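Local coordinates for protein charybdin (Charybdis maritima, PDB 2B7U) that belongs to the ribosome-inactivating protein family of plants, here as a single chain of mixed sheet and helices, at residues C166-T169 / I174-H177. Numbering follows the deposited sequence.
Sequences CEAT and IANH
Ala168 and Ala175 meet at the sharp bend of the ribosome-inactivating protein fold where helix 151-170 gives way to helix 172-180. Their CA atoms lie 4.2 Å apart, a closeness that two small methyl side chains permit. Ala168 CB rests against the backbone of the second helix, 3.8 Å from Ala175 CA, and the two CB atoms touch at 4.1 Å. In return, the methyl of Ala175 leans on the carbonyl of Ala168, with CB 3.5 Å from O. That same oxygen accepts a hydrogen bond from Arg32 NH1, while Arg32 NE serves Thr169 O, so helix 21-35 grips the last turn of the first helix at two successive carbonyls.

Ile174 fills the other half of the contact with both of its branches. CG2, anti to the backbone N, reaches the main chain of the first helix, 3.9 Å from Ala168 N. CG1 stands anti to the carbonyl carbon (chi1 -62°), and the extended second torsion (chi2 180°) carries CD1 to 4.1 Å from Glu167 O. Met194 and Glu199 of helix 192-199 also pack on this isoleucine. No hydrogen bond joins the two segments; methyl groups pack on one another and on backbone atoms by van der Waals contact. Glu167 gives the contact only its aliphatic root and carbonyl, because the chain folds at chi2 (-64°) and its carboxylate turns away from Ile174; OE2 has a hydrogen bond with Tyr117 OH and a salt bridge to Arg170 NH1. At that root, Glu167 CB lies 4.3 Å from Ile174 CD1.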
loop_
_atom_site.group_PDB
_atom_site.type_symbol
_atom_site.label_atom_id
_atom_site.label_comp_id
_atom_site.label_asym_id
_atom_site.label_seq_id
_atom_site.Cartn_x
_atom_site.Cartn_y
_atom_site.Cartn_z
ATOM N N CYS A 166 1.274 2.906 -0.566
ATOM C CA CYS A 166 0.322 1.834 -0.172
ATOM C C CYS A 166 -0.247 2.048 1.241
ATOM O O CYS A 166 -1.476 2.066 1.434
ATOM C CB CYS A 166 0.929 0.478 -0.316
ATOM S SG CYS A 166 1.543 0.214 -2.026
ATOM N N GLU A 167 0.614 2.228 2.234
ATOM C CA GLU A 167 0.105 2.389 3.578
ATOM C C GLU A 167 -0.657 3.716 3.729
ATOM O O GLU A 167 -1.666 3.800 4.419
ATOM C CB GLU A 167 1.216 2.291 4.605
ATOM C CG GLU A 167 2.064 1.042 4.509
ATOM C CD GLU A 167 1.327 -0.239 4.767
ATOM O OE1 GLU A 167 0.139 -0.198 5.180
ATOM O OE2 GLU A 167 1.923 -1.320 4.539
ATOM N N ALA A 168 -0.157 4.786 3.109
ATOM C CA ALA A 168 -0.877 6.070 3.117
ATOM C C ALA A 168 -2.264 5.958 2.477
ATOM O O ALA A 168 -3.232 6.546 2.966
ATOM C CB ALA A 168 -0.050 7.140 2.412
ATOM N N THR A 169 -2.378 5.178 1.402
ATOM C CA THR A 169 -3.664 4.948 0.742
ATOM C C THR A 169 -4.610 4.195 1.685
ATOM O O THR A 169 -5.775 4.557 1.836
ATOM C CB THR A 169 -3.452 4.201 -0.575
ATOM O OG1 THR A 169 -2.746 5.072 -1.486
ATOM C CG2 THR A 169 -4.733 3.783 -1.227
ATOM N N ILE A 174 -1.942 7.890 8.422
ATOM C CA ILE A 174 -0.633 7.685 7.786
ATOM C C ILE A 174 -0.453 8.693 6.648
ATOM O O ILE A 174 0.592 9.376 6.578
ATOM C CB ILE A 174 -0.419 6.220 7.339
ATOM C CG1 ILE A 174 -0.458 5.311 8.569
ATOM C CG2 ILE A 174 0.918 6.059 6.645
ATOM C CD1 ILE A 174 -0.263 3.848 8.288
ATOM N N ALA A 175 -1.460 8.825 5.774
ATOM C CA ALA A 175 -1.435 9.856 4.736
ATOM C C ALA A 175 -1.216 11.240 5.331
ATOM O O ALA A 175 -0.388 12.010 4.829
ATOM C CB ALA A 175 -2.679 9.863 3.913
ATOM N N ASN A 176 -1.939 11.543 6.396
ATOM C CA ASN A 176 -1.794 12.854 7.074
ATOM C C ASN A 176 -0.375 13.049 7.574
ATOM O O ASN A 176 0.231 14.126 7.391
ATOM C CB ASN A 176 -2.772 13.003 8.246
ATOM C CG ASN A 176 -4.201 13.224 7.800
ATOM O OD1 ASN A 176 -4.450 13.564 6.646
ATOM N ND2 ASN A 176 -5.147 13.044 8.725
ATOM N N HIS A 177 0.164 12.012 8.212
ATOM C CA HIS A 177 1.468 12.113 8.819
ATOM C C HIS A 177 2.519 12.423 7.777
ATOM O O HIS A 177 3.404 13.270 7.982
ATOM C CB HIS A 177 1.845 10.813 9.530
ATOM C CG HIS A 177 3.207 10.856 10.139
ATOM N ND1 HIS A 177 3.485 11.572 11.282
ATOM C CD2 HIS A 177 4.374 10.294 9.750
ATOM C CE1 HIS A 177 4.769 11.446 11.570
ATOM N NE2 HIS A 177 5.329 10.677 10.662
#